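Periplasmic molybdate-binding protein (Azotobacter vinelandii, PDB 1ATG) binds molybdate or tungstate in the periplasm, in a pocket between its two domains, and probably delivers the oxyanion to an ABC transporter. Local coordinates at residues A18-K23 with M210-G215; P38-I43 with P60-N65; Q42-A47 with Q66-P71; P48-F53 with K198-K203. One frame throughout, in Å; residues are numbered along the deposited sequence. Where two conformers were deposited one is given.

Contact 1 of 4, residues A18-K23 with M210-G215; sequences AGQFAK and MSWMKG
Phe21 lies against one face of the Trp212 indole, overlapping it twice. Its CB sits over the six-membered ring, 4.0 Å from the centroid and only 7° off the normal, a CH-pi contact. Further along the same side chain, Phe21 CD1 comes down 3.6 Å from Trp212 CD2, near the bond shared by the two indole rings. The phenyl ring itself is neither stacked nor edge-on: its plane makes 57° with the five-membered ring. With chi1 at -179° the indole extends away from its own backbone N toward helix 11-25, where the two aromatic side chains run past each other in opposite directions. In the alpha/beta domain of this periplasmic binding protein, the contact joins an early helix to helix 203-212, far along the chain and away from the anion pocket. Gln20 supplies the edge: its CG meets Trp212 CZ2 at 3.8 Å, close to the indole plane. Its amide turns to Gln24, which also accepts from Trp212 NE1, and that bond ties the indole to the same helix. A leucine in place of Trp212 would probably uncover the flank of Phe21 and leave Gln24 OE1 without its indole donor. Phe21 also packs edge-to-face with Phe209, while Trp212 touches Ala218 of helix 216-224.

Contact 2 of 4, residues P38-I43 with P60-N65; sequences PVYAQI and PEKLDN. With EDO (1,2-ethanediol), chain F.
Tyr40 reaches from helix 36-44 to Lys62 and Leu63 of helix 58-65. Helix 36-44 is the crossover of a beta-alpha-beta unit between the parallel strands 29-34 and 51-53, and helix 58-65 follows that second strand; the two helices run nearly parallel at 15°, segment axes 10.7 Å apart. Tyr40 has its ring anti to the backbone N (chi1 162°), which projects it across the gap between them. Leu63 comes up beside the ring obliquely, with CD2 3.5 Å from Tyr40 CE1 and CG touching the same CD1-CE1 side. Its branched end also meets Ile43, whose CG2 approaches Leu63 CD2 to 3.9 Å. Phe52 of strand 51-53 packs against both Ile43 and Leu63, linking this inner part of the contact to the sheet. Lys62 takes the outer part. Its chain leaves the backbone extended, then bends at chi3, so that CB and CE pass the phenol oxygen and the ammonium group returns over the ring as an off-centre cation-pi partner, with NZ 4.3 Å from the Tyr40 centroid and 32° off the normal. The phenol oxygen is hydrogen-bonded to Gln66 OE1, one residue past the 60-65 segment, and lies 3.6 Å from Lys62 CE.

Contact 3 of 4, residues Q42-A47 with Q66-P71; sequences QIVNGA and QGFALP. With EDO (1,2-ethanediol), chain F.
Ile43 makes a slight start: its carbonyl O lies obliquely to the Phe68 ring, 4.1 Å from Phe68 CD1. Val44 carries most of the contact. Its CA stands over one face of the Phe68 ring, offset toward the rim, in a CH-pi approach 4.0 Å from the centroid and 17° off the normal. The two valine branches then divide the work. Val44 CG1, anti to the backbone N, meets Phe68 CZ at 3.9 Å, while Val44 CG2 faces Gln66 OE1 at 4.0 Å, an oxygen already hydrogen-bonded to Tyr40 OH. The Val44 carbonyl O also touches the ring, 3.6 Å from Phe68 CE1. From Asn45 the chain leaves the helix, and Gly46 turns it at positive phi, with Gly46 N hydrogen-bonded to Ile43 O and Ala47 N to Gln42 O. Gly67 does the same for helix 58-65, just ahead of Phe68. Two neighbouring helices thus each end in a Schellman motif, and Phe68 packs the two ends together.

Contact 4 of 4, residues P48-F53 with K198-K203; sequences PYNVFF and KSTAEK. With EDO (1,2-ethanediol), chain F.
Asn50 and Thr200 meet at the tight spot of this contact, with Asn50 ND2 just 2.7 Å from Thr200 OG1 and the two side chains crossing at about a right angle. Asn50 is buried just before strand 51-53, and its other amide atom, OD1, accepts from the backbone N of Lys3, so the amide spans the gap between strand 2-7 and the loop 198-203. Thr200 holds its hydroxyl anti to the backbone N (chi1 178°), a position in which OG1 accepts from Glu202 N at 2.9 Å with an N-H...O angle of 159°. This ST turn leads into helix 203-212, for which Glu202 occupies the N-cap position. Around that point the two segments are joined by water. One molecule accepts from both Asn50 ND2, at 2.7 Å, and Ala201 N, at 2.9 Å. Another donates to Tyr49 O at 2.8 Å and is hydrogen-bonded to Ser199 OG, on the exposed part of the loop. A valine in place of Thr200 would probably leave Glu202 N without its side-chain acceptor and put a methyl group against the Asn50 amide. With little apolar surface shared, the contact depends on polar atoms: a buried amide, a threonine hydroxyl and two waters fit the loop to the chain leading into the strand.

From the N terminus, helix 11-25 opens the longest loop, which contact 1 closes only at 210-215; the other three contacts nest inside it. Helix 36-44 then begins contacts 2 and 3, short loops that share Gln42 and Ile43 and close on helix 58-65 and on the chain just after it. Strand 51-53 lies within both, yet its partner in contact 4 is the distant 198-203 loop, so contact 4 crosses them. Val39 packs on Phe52, joining contacts 2 and 4, and a backbone hydrogen bond between Phe68 and Lys198 joins contacts 3 and 4. Met210 and Met213 pack on Val51 and Phe53, bringing contact 1 to the same central strand.

Contact 1 of 4, residues A18-K23 with M210-G215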
loop_
_atom_site.group_PDB
_atom_site.type_symbol
_atom_site.label_atom_id
_atom_site.label_comp_id
_atom_site.label_asym_id
_atom_site.label_seq_id
_atom_site.Cartn_x
_atom_site.Cartn_y
_atom_site.Cartn_z
ATOM N N ALA A 18 -1.594 -14.163 -6.438
ATOM C CA ALA A 18 -2.722 -15.082 -6.563
ATOM C C ALA A 18 -2.616 -15.885 -7.847
ATOM O O ALA A 18 -2.840 -17.119 -7.843
ATOM C CB ALA A 18 -4.016 -14.274 -6.536
ATOM N N GLY A 19 -2.233 -15.309 -8.969
ATOM C CA GLY A 19 -2.055 -15.994 -10.237
ATOM C C GLY A 19 -0.998 -17.087 -10.104
ATOM O O GLY A 19 -1.192 -18.225 -10.569
ATOM N N GLN A 20 0.133 -16.770 -9.478
ATOM C CA GLN A 20 1.180 -17.770 -9.294
ATOM C C GLN A 20 0.739 -18.855 -8.330
ATOM O O GLN A 20 1.019 -20.052 -8.582
ATOM C CB GLN A 20 2.462 -17.086 -8.830
ATOM C CG GLN A 20 3.627 -18.031 -8.574
ATOM C CD GLN A 20 4.037 -18.836 -9.785
ATOM O OE1 GLN A 20 4.662 -19.905 -9.649
ATOM N NE2 GLN A 20 3.700 -18.408 -10.990
ATOM N N PHE A 21 0.055 -18.538 -7.250
ATOM C CA PHE A 21 -0.392 -19.524 -6.277
ATOM C C PHE A 21 -1.372 -20.482 -6.932
ATOM O O PHE A 21 -1.365 -21.695 -6.665
ATOM C CB PHE A 21 -1.013 -18.815 -5.075
ATOM C CG PHE A 21 -1.462 -19.698 -3.949
ATOM C CD1 PHE A 21 -0.542 -20.391 -3.173
ATOM C CD2 PHE A 21 -2.809 -19.827 -3.651
ATOM C CE1 PHE A 21 -0.962 -21.187 -2.126
ATOM C CE2 PHE A 21 -3.228 -20.626 -2.605
ATOM C CZ PHE A 21 -2.306 -21.314 -1.839
ATOM N N ALA A 22 -2.233 -19.956 -7.804
ATOM C CA ALA A 22 -3.188 -20.779 -8.548
ATOM C C ALA A 22 -2.474 -21.692 -9.525
ATOM O O ALA A 22 -2.809 -22.896 -9.599
ATOM C CB ALA A 22 -4.160 -19.853 -9.271
ATOM N N LYS A 23 -1.486 -21.220 -10.253
ATOM C CA LYS A 23 -0.726 -22.056 -11.170
ATOM C C LYS A 23 -0.069 -23.197 -10.396
ATOM O O LYS A 23 -0.078 -24.357 -10.838
ATOM C CB LYS A 23 0.333 -21.236 -11.896
ATOM C CG LYS A 23 1.358 -21.984 -12.719
ATOM C CD LYS A 23 2.387 -21.059 -13.347
ATOM C CE LYS A 23 3.441 -21.824 -14.127
ATOM N NZ LYS A 23 2.925 -22.314 -15.435
ATOM N N MET A 210 -0.568 -18.232 3.669
ATOM C CA MET A 210 0.291 -17.396 4.496
ATOM C C MET A 210 1.716 -17.945 4.521
ATOM O O MET A 210 2.682 -17.176 4.501
ATOM C CB MET A 210 -0.284 -17.226 5.895
ATOM C CG MET A 210 -1.564 -16.398 5.920
ATOM S SD MET A 210 -1.327 -14.629 5.674
ATOM C CE MET A 210 -1.126 -14.128 7.389
ATOM N N SER A 211 1.859 -19.273 4.542
ATOM C CA SER A 211 3.172 -19.901 4.482
ATOM C C SER A 211 3.809 -19.671 3.114
ATOM O O SER A 211 4.972 -19.293 3.001
ATOM C CB SER A 211 3.097 -21.407 4.758
ATOM O OG SER A 211 4.344 -22.035 4.477
ATOM N N TRP A 212 3.024 -19.826 2.061
ATOM C CA TRP A 212 3.477 -19.620 0.696
ATOM C C TRP A 212 3.959 -18.187 0.470
ATOM O O TRP A 212 4.950 -17.928 -0.209
ATOM C CB TRP A 212 2.349 -19.955 -0.289
ATOM C CG TRP A 212 2.772 -19.795 -1.720
ATOM C CD1 TRP A 212 3.426 -20.700 -2.506
ATOM C CD2 TRP A 212 2.544 -18.642 -2.537
ATOM N NE1 TRP A 212 3.646 -20.164 -3.747
ATOM C CE2 TRP A 212 3.102 -18.900 -3.797
ATOM C CE3 TRP A 212 1.929 -17.396 -2.316
ATOM C CZ2 TRP A 212 3.069 -17.981 -4.835
ATOM C CZ3 TRP A 212 1.887 -16.493 -3.361
ATOM C CH2 TRP A 212 2.453 -16.777 -4.603
ATOM N N MET A 213 3.267 -17.221 1.101
ATOM C CA MET A 213 3.649 -15.820 1.010
ATOM C C MET A 213 5.043 -15.514 1.517
ATOM O O MET A 213 5.607 -14.473 1.156
ATOM C CB MET A 213 2.654 -14.973 1.812
ATOM C CG MET A 213 1.338 -14.757 1.077
ATOM S SD MET A 213 1.475 -13.703 -0.378
ATOM C CE MET A 213 2.188 -12.218 0.338
ATOM N N LYS A 214 5.604 -16.403 2.340
ATOM C CA LYS A 214 6.950 -16.241 2.854
ATOM C C LYS A 214 7.979 -16.993 2.013
ATOM O O LYS A 214 9.168 -16.873 2.265
ATOM C CB LYS A 214 7.031 -16.807 4.290
ATOM C CG LYS A 214 6.035 -16.179 5.252
ATOM C CD LYS A 214 5.988 -16.921 6.583
ATOM C CE LYS A 214 4.988 -16.295 7.540
ATOM N NZ LYS A 214 3.582 -16.590 7.174
ATOM N N GLY A 215 7.535 -17.785 1.048
ATOM C CA GLY A 215 8.399 -18.637 0.244
ATOM C C GLY A 215 9.099 -17.890 -0.862
ATOM O O GLY A 215 8.837 -16.712 -1.149
#

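Contact 2 of 4, residues P38-I43 with P60-N65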
loop_
_atom_site.group_PDB
_atom_site.type_symbol
_atom_site.label_atom_id
_atom_site.label_comp_id
_atom_site.label_asym_id
_atom_site.label_seq_id
_atom_site.Cartn_x
_atom_site.Cartn_y
_atom_site.Cartn_z
ATOM N N PRO A 38 -10.621 1.410 6.675
ATOM C CA PRO A 38 -11.950 0.892 6.379
ATOM C C PRO A 38 -11.974 -0.626 6.337
ATOM O O PRO A 38 -12.960 -1.240 6.796
ATOM C CB PRO A 38 -12.361 1.513 5.057
ATOM C CG PRO A 38 -11.424 2.634 4.832
ATOM C CD PRO A 38 -10.201 2.412 5.670
ATOM N N VAL A 39 -10.934 -1.271 5.791
ATOM C CA VAL A 39 -10.919 -2.738 5.778
ATOM C C VAL A 39 -10.860 -3.271 7.202
ATOM O O VAL A 39 -11.605 -4.222 7.513
ATOM C CB VAL A 39 -9.781 -3.284 4.909
ATOM C CG1 VAL A 39 -9.657 -4.798 5.063
ATOM C CG2 VAL A 39 -9.993 -2.935 3.449
ATOM N N TYR A 40 -10.053 -2.687 8.058
ATOM C CA TYR A 40 -10.013 -3.055 9.467
ATOM C C TYR A 40 -11.426 -2.944 10.057
ATOM O O TYR A 40 -11.864 -3.861 10.754
ATOM C CB TYR A 40 -9.061 -2.111 10.208
ATOM C CG TYR A 40 -9.269 -2.124 11.707
ATOM C CD1 TYR A 40 -8.668 -3.099 12.496
ATOM C CD2 TYR A 40 -10.083 -1.187 12.335
ATOM C CE1 TYR A 40 -8.870 -3.142 13.864
ATOM C CE2 TYR A 40 -10.288 -1.220 13.700
ATOM C CZ TYR A 40 -9.678 -2.196 14.458
ATOM O OH TYR A 40 -9.895 -2.221 15.821
ATOM N N ALA A 41 -12.093 -1.813 9.800
ATOM C CA ALA A 41 -13.435 -1.623 10.363
ATOM C C ALA A 41 -14.415 -2.646 9.837
ATOM O O ALA A 41 -15.302 -3.093 10.603
ATOM C CB ALA A 41 -13.922 -0.209 10.109
ATOM N N GLN A 42 -14.325 -3.034 8.582
ATOM C CA GLN A 42 -15.182 -4.053 8.014
ATOM C C GLN A 42 -14.922 -5.380 8.709
ATOM O O GLN A 42 -15.885 -6.109 9.003
ATOM C CB GLN A 42 -14.942 -4.210 6.514
ATOM C CG GLN A 42 -15.489 -3.082 5.654
ATOM C CD GLN A 42 -15.056 -3.215 4.208
ATOM O OE1 GLN A 42 -15.868 -3.449 3.316
ATOM N NE2 GLN A 42 -13.757 -3.065 3.973
ATOM N N ILE A 43 -13.661 -5.719 8.972
ATOM C CA ILE A 43 -13.351 -6.978 9.661
ATOM C C ILE A 43 -13.922 -6.969 11.067
ATOM O O ILE A 43 -14.485 -8.005 11.478
ATOM C CB ILE A 43 -11.843 -7.275 9.621
ATOM C CG1 ILE A 43 -11.444 -7.557 8.167
ATOM C CG2 ILE A 43 -11.486 -8.444 10.530
ATOM C CD1 ILE A 43 -9.943 -7.538 7.911
ATOM N N PRO A 60 -3.471 -4.775 11.809
ATOM C CA PRO A 60 -3.263 -6.166 12.185
ATOM C C PRO A 60 -3.022 -6.313 13.676
ATOM O O PRO A 60 -3.558 -7.257 14.295
ATOM C CB PRO A 60 -2.043 -6.579 11.357
ATOM C CG PRO A 60 -2.204 -5.742 10.123
ATOM C CD PRO A 60 -2.593 -4.379 10.678
ATOM N N GLU A 61 -2.233 -5.474 14.313
ATOM C CA GLU A 61 -1.974 -5.537 15.752
ATOM C C GLU A 61 -3.252 -5.337 16.553
ATOM O O GLU A 61 -3.523 -6.119 17.489
ATOM C CB GLU A 61 -0.953 -4.488 16.178
ATOM C CG GLU A 61 0.475 -4.798 15.779
ATOM C CD GLU A 61 1.430 -3.632 15.918
ATOM O OE1 GLU A 61 0.986 -2.488 16.135
ATOM O OE2 GLU A 61 2.657 -3.862 15.803
ATOM N N LYS A 62 -4.085 -4.374 16.188
ATOM C CA LYS A 62 -5.361 -4.159 16.864
ATOM C C LYS A 62 -6.279 -5.354 16.703
ATOM O O LYS A 62 -6.908 -5.783 17.691
ATOM C CB LYS A 62 -6.041 -2.892 16.341
ATOM C CG LYS A 62 -5.373 -1.610 16.803
ATOM C CD LYS A 62 -5.787 -0.404 15.983
ATOM C CE LYS A 62 -7.200 0.064 16.279
ATOM N NZ LYS A 62 -7.660 1.071 15.277
ATOM N N LEU A 63 -6.350 -5.953 15.521
ATOM C CA LEU A 63 -7.172 -7.131 15.297
ATOM C C LEU A 63 -6.692 -8.286 16.174
ATOM O O LEU A 63 -7.512 -9.032 16.727
ATOM C CB LEU A 63 -7.144 -7.558 13.827
ATOM C CG LEU A 63 -7.863 -6.596 12.874
ATOM C CD1 LEU A 63 -7.564 -7.001 11.443
ATOM C CD2 LEU A 63 -9.365 -6.568 13.150
ATOM N N ASP A 64 -5.379 -8.450 16.299
ATOM C CA ASP A 64 -4.818 -9.513 17.134
ATOM C C ASP A 64 -5.196 -9.280 18.590
ATOM O O ASP A 64 -5.694 -10.186 19.275
ATOM C CB ASP A 64 -3.305 -9.554 16.965
ATOM C CG ASP A 64 -2.684 -10.930 17.051
ATOM O OD1 ASP A 64 -3.355 -11.886 17.502
ATOM O OD2 ASP A 64 -1.504 -11.069 16.654
ATOM N N ASN A 65 -4.999 -8.066 19.090
ATOM C CA ASN A 65 -5.317 -7.694 20.457
ATOM C C ASN A 65 -6.797 -7.828 20.793
ATOM O O ASN A 65 -7.149 -8.212 21.914
ATOM C CB ASN A 65 -4.901 -6.243 20.731
ATOM C CG ASN A 65 -3.410 -6.013 20.679
ATOM O OD1 ASN A 65 -2.617 -6.953 20.729
ATOM N ND2 ASN A 65 -3.026 -4.744 20.565
HETATM C C1 EDO F . -13.082 -3.856 0.883
HETATM O O1 EDO F . -13.507 -4.889 1.930
HETATM C C2 EDO F . -14.058 -3.647 -0.286
HETATM O O2 EDO F . -15.446 -3.209 0.293
#

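Contact 3 of 4, residues Q42-A47 with Q66-P71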
loop_
_atom_site.group_PDB
_atom_site.type_symbol
_atom_site.label_atom_id
_atom_site.label_comp_id
_atom_site.label_asym_id
_atom_site.label_seq_id
_atom_site.Cartn_x
_atom_site.Cartn_y
_atom_site.Cartn_z
ATOM N N GLN A 42 -14.325 -3.034 8.582
ATOM C CA GLN A 42 -15.182 -4.053 8.014
ATOM C C GLN A 42 -14.922 -5.380 8.709
ATOM O O GLN A 42 -15.885 -6.109 9.003
ATOM C CB GLN A 42 -14.942 -4.210 6.514
ATOM C CG GLN A 42 -15.489 -3.082 5.654
ATOM C CD GLN A 42 -15.056 -3.215 4.208
ATOM O OE1 GLN A 42 -15.868 -3.449 3.316
ATOM N NE2 GLN A 42 -13.757 -3.065 3.973
ATOM N N ILE A 43 -13.661 -5.719 8.972
ATOM C CA ILE A 43 -13.351 -6.978 9.661
ATOM C C ILE A 43 -13.922 -6.969 11.067
ATOM O O ILE A 43 -14.485 -8.005 11.478
ATOM C CB ILE A 43 -11.843 -7.275 9.621
ATOM C CG1 ILE A 43 -11.444 -7.557 8.167
ATOM C CG2 ILE A 43 -11.486 -8.444 10.530
ATOM C CD1 ILE A 43 -9.943 -7.538 7.911
ATOM N N VAL A 44 -13.751 -5.890 11.812
ATOM C CA VAL A 44 -14.315 -5.788 13.161
ATOM C C VAL A 44 -15.833 -5.900 13.090
ATOM O O VAL A 44 -16.458 -6.433 14.023
ATOM C CB VAL A 44 -13.918 -4.463 13.833
ATOM C CG1 VAL A 44 -14.684 -4.207 15.133
ATOM C CG2 VAL A 44 -12.421 -4.388 14.117
ATOM N N ASN A 45 -16.447 -5.451 12.004
ATOM C CA ASN A 45 -17.873 -5.561 11.760
ATOM C C ASN A 45 -18.247 -6.884 11.112
ATOM O O ASN A 45 -19.278 -7.035 10.467
ATOM C CB ASN A 45 -18.343 -4.382 10.898
ATOM C CG ASN A 45 -19.853 -4.235 10.844
ATOM O OD1 ASN A 45 -20.505 -4.381 11.888
ATOM N ND2 ASN A 45 -20.406 -3.931 9.682
ATOM N N GLY A 46 -17.422 -7.920 11.270
ATOM C CA GLY A 46 -17.678 -9.255 10.830
ATOM C C GLY A 46 -17.546 -9.635 9.386
ATOM O O GLY A 46 -18.012 -10.712 8.982
ATOM N N ALA A 47 -16.928 -8.801 8.546
ATOM C CA ALA A 47 -16.757 -9.121 7.133
ATOM C C ALA A 47 -16.108 -10.497 6.994
ATOM O O ALA A 47 -15.098 -10.787 7.630
ATOM C CB ALA A 47 -15.896 -8.086 6.425
ATOM N N GLN A 66 -7.675 -7.508 19.854
ATOM C CA GLN A 66 -9.112 -7.559 20.042
ATOM C C GLN A 66 -9.735 -8.925 19.800
ATOM O O GLN A 66 -10.954 -9.075 19.918
ATOM C CB GLN A 66 -9.780 -6.524 19.121
ATOM C CG GLN A 66 -9.407 -5.100 19.493
ATOM C CD GLN A 66 -9.399 -4.138 18.325
ATOM O OE1 GLN A 66 -9.849 -4.463 17.229
ATOM N NE2 GLN A 66 -8.871 -2.946 18.584
ATOM N N GLY A 67 -8.945 -9.916 19.428
ATOM C CA GLY A 67 -9.403 -11.269 19.215
ATOM C C GLY A 67 -9.973 -11.575 17.849
ATOM O O GLY A 67 -10.575 -12.635 17.667
ATOM N N PHE A 68 -9.778 -10.685 16.871
ATOM C CA PHE A 68 -10.307 -10.931 15.539
ATOM C C PHE A 68 -9.317 -11.673 14.646
ATOM O O PHE A 68 -9.727 -12.216 13.624
ATOM C CB PHE A 68 -10.677 -9.607 14.853
ATOM C CG PHE A 68 -11.908 -8.976 15.435
ATOM C CD1 PHE A 68 -13.154 -9.431 15.050
ATOM C CD2 PHE A 68 -11.817 -7.945 16.354
ATOM C CE1 PHE A 68 -14.306 -8.870 15.579
ATOM C CE2 PHE A 68 -12.963 -7.376 16.880
ATOM C CZ PHE A 68 -14.198 -7.849 16.499
ATOM N N ALA A 69 -8.045 -11.640 15.008
ATOM C CA ALA A 69 -7.016 -12.304 14.213
ATOM C C ALA A 69 -6.651 -13.660 14.807
ATOM O O ALA A 69 -6.669 -13.821 16.029
ATOM C CB ALA A 69 -5.768 -11.430 14.122
ATOM N N LEU A 70 -6.339 -14.627 13.947
ATOM C CA LEU A 70 -5.919 -15.941 14.448
ATOM C C LEU A 70 -4.580 -15.748 15.143
ATOM O O LEU A 70 -3.625 -15.238 14.552
ATOM C CB LEU A 70 -5.820 -16.926 13.291
ATOM C CG LEU A 70 -5.442 -18.372 13.613
ATOM C CD1 LEU A 70 -6.624 -19.076 14.273
ATOM C CD2 LEU A 70 -5.002 -19.117 12.363
ATOM N N PRO A 71 -4.487 -16.115 16.418
ATOM C CA PRO A 71 -3.261 -15.962 17.176
ATOM C C PRO A 71 -2.075 -16.597 16.466
ATOM O O PRO A 71 -2.202 -17.670 15.878
ATOM C CB PRO A 71 -3.568 -16.628 18.512
ATOM C CG PRO A 71 -5.056 -16.577 18.630
ATOM C CD PRO A 71 -5.582 -16.714 17.223
HETATM C C1 EDO F . -13.082 -3.856 0.883
HETATM O O1 EDO F . -13.507 -4.889 1.930
HETATM C C2 EDO F . -14.058 -3.647 -0.286
HETATM O O2 EDO F . -15.446 -3.209 0.293
#

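Contact 4 of 4, residues P48-F53 with K198-K203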
loop_
_atom_site.group_PDB
_atom_site.type_symbol
_atom_site.label_atom_id
_atom_site.label_comp_id
_atom_site.label_asym_id
_atom_site.label_seq_id
_atom_site.Cartn_x
_atom_site.Cartn_y
_atom_site.Cartn_z
ATOM N N PRO A 48 -16.672 -11.340 6.144
ATOM C CA PRO A 48 -16.227 -12.713 5.992
ATOM C C PRO A 48 -15.019 -12.897 5.093
ATOM O O PRO A 48 -15.100 -13.511 4.031
ATOM C CB PRO A 48 -17.478 -13.429 5.475
ATOM C CG PRO A 48 -18.172 -12.395 4.668
ATOM C CD PRO A 48 -17.908 -11.082 5.359
ATOM N N TYR A 49 -13.886 -12.363 5.536
ATOM C CA TYR A 49 -12.628 -12.525 4.813
ATOM C C TYR A 49 -11.801 -13.566 5.571
ATOM O O TYR A 49 -11.958 -13.728 6.779
ATOM C CB TYR A 49 -11.860 -11.212 4.723
ATOM C CG TYR A 49 -12.511 -10.157 3.855
ATOM C CD1 TYR A 49 -12.746 -10.410 2.517
ATOM C CD2 TYR A 49 -12.879 -8.918 4.363
ATOM C CE1 TYR A 49 -13.333 -9.471 1.688
ATOM C CE2 TYR A 49 -13.455 -7.962 3.538
ATOM C CZ TYR A 49 -13.686 -8.247 2.218
ATOM O OH TYR A 49 -14.263 -7.302 1.394
ATOM N N ASN A 50 -10.905 -14.236 4.858
ATOM C CA ASN A 50 -10.027 -15.220 5.468
ATOM C C ASN A 50 -8.673 -14.637 5.856
ATOM O O ASN A 50 -8.085 -14.991 6.867
ATOM C CB ASN A 50 -9.800 -16.389 4.497
ATOM C CG ASN A 50 -11.125 -17.082 4.191
ATOM O OD1 ASN A 50 -11.495 -17.254 3.048
ATOM N ND2 ASN A 50 -11.801 -17.448 5.270
ATOM N N VAL A 51 -8.158 -13.746 4.996
ATOM C CA VAL A 51 -6.842 -13.142 5.148
ATOM C C VAL A 51 -6.927 -11.632 4.850
ATOM O O VAL A 51 -7.627 -11.249 3.922
ATOM C CB VAL A 51 -5.833 -13.770 4.165
ATOM C CG1 VAL A 51 -4.483 -13.057 4.150
ATOM C CG2 VAL A 51 -5.593 -15.254 4.436
ATOM N N PHE A 52 -6.182 -10.866 5.626
ATOM C CA PHE A 52 -6.104 -9.423 5.453
ATOM C C PHE A 52 -4.630 -9.007 5.337
ATOM O O PHE A 52 -3.839 -9.272 6.221
ATOM C CB PHE A 52 -6.751 -8.709 6.639
ATOM C CG PHE A 52 -6.561 -7.226 6.763
ATOM C CD1 PHE A 52 -6.551 -6.344 5.691
ATOM C CD2 PHE A 52 -6.411 -6.694 8.035
ATOM C CE1 PHE A 52 -6.382 -4.984 5.901
ATOM C CE2 PHE A 52 -6.254 -5.331 8.240
ATOM C CZ PHE A 52 -6.244 -4.472 7.166
ATOM N N PHE A 53 -4.337 -8.295 4.241
ATOM C CA PHE A 53 -3.059 -7.644 4.014
ATOM C C PHE A 53 -3.240 -6.139 4.275
ATOM O O PHE A 53 -3.922 -5.455 3.501
ATOM C CB PHE A 53 -2.570 -7.832 2.581
ATOM C CG PHE A 53 -2.163 -9.244 2.278
ATOM C CD1 PHE A 53 -0.940 -9.745 2.673
ATOM C CD2 PHE A 53 -3.030 -10.078 1.592
ATOM C CE1 PHE A 53 -0.572 -11.049 2.410
ATOM C CE2 PHE A 53 -2.669 -11.391 1.304
ATOM C CZ PHE A 53 -1.439 -11.868 1.717
ATOM N N LYS A 198 -9.550 -14.784 12.504
ATOM C CA LYS A 198 -9.840 -15.903 13.397
ATOM C C LYS A 198 -11.052 -16.738 13.054
ATOM O O LYS A 198 -11.033 -17.970 13.199
ATOM C CB LYS A 198 -9.966 -15.388 14.839
ATOM C CG LYS A 198 -9.878 -16.466 15.914
ATOM C CD LYS A 198 -9.599 -15.826 17.270
ATOM C CE LYS A 198 -9.874 -16.771 18.423
ATOM N NZ LYS A 198 -9.662 -16.093 19.737
ATOM N N SER A 199 -12.121 -16.135 12.571
ATOM C CA SER A 199 -13.364 -16.781 12.218
ATOM C C SER A 199 -13.348 -17.511 10.889
ATOM O O SER A 199 -14.378 -18.049 10.466
ATOM C CB SER A 199 -14.469 -15.707 12.187
ATOM O OG SER A 199 -14.270 -14.812 11.108
ATOM N N THR A 200 -12.222 -17.535 10.175
ATOM C CA THR A 200 -12.154 -18.186 8.885
ATOM C C THR A 200 -12.718 -19.607 8.894
ATOM O O THR A 200 -12.463 -20.383 9.813
ATOM C CB THR A 200 -10.693 -18.252 8.382
ATOM O OG1 THR A 200 -10.670 -18.951 7.137
ATOM C CG2 THR A 200 -9.791 -18.958 9.378
ATOM N N ALA A 201 -13.389 -19.956 7.801
ATOM C CA ALA A 201 -13.901 -21.320 7.644
ATOM C C ALA A 201 -12.977 -22.116 6.727
ATOM O O ALA A 201 -13.302 -23.204 6.251
ATOM C CB ALA A 201 -15.316 -21.279 7.090
ATOM N N GLU A 202 -11.806 -21.549 6.428
ATOM C CA GLU A 202 -10.802 -22.169 5.576
ATOM C C GLU A 202 -9.424 -22.012 6.219
ATOM O O GLU A 202 -8.454 -21.570 5.589
ATOM C CB GLU A 202 -10.801 -21.545 4.184
ATOM C CG GLU A 202 -11.990 -21.822 3.292
ATOM C CD GLU A 202 -11.916 -23.131 2.538
ATOM O OE1 GLU A 202 -11.326 -24.104 3.056
ATOM O OE2 GLU A 202 -12.459 -23.201 1.415
ATOM N N LYS A 203 -9.314 -22.362 7.491
ATOM C CA LYS A 203 -8.095 -22.213 8.262
ATOM C C LYS A 203 -6.868 -22.848 7.622
ATOM O O LYS A 203 -5.812 -22.210 7.536
ATOM C CB LYS A 203 -8.267 -22.775 9.679
ATOM C CG LYS A 203 -7.173 -22.338 10.637
ATOM C CD LYS A 203 -7.414 -22.885 12.037
ATOM C CE LYS A 203 -6.233 -22.590 12.950
ATOM N NZ LYS A 203 -5.073 -23.477 12.659
HETATM C C1 EDO F . -13.082 -3.856 0.883
HETATM O O1 EDO F . -13.507 -4.889 1.930
HETATM C C2 EDO F . -14.058 -3.647 -0.286
HETATM O O2 EDO F . -15.446 -3.209 0.293
HETATM O O HOH W 1 -14.065 -14.941 8.255
HETATM O O HOH W 2 -14.319 -18.157 5.780
#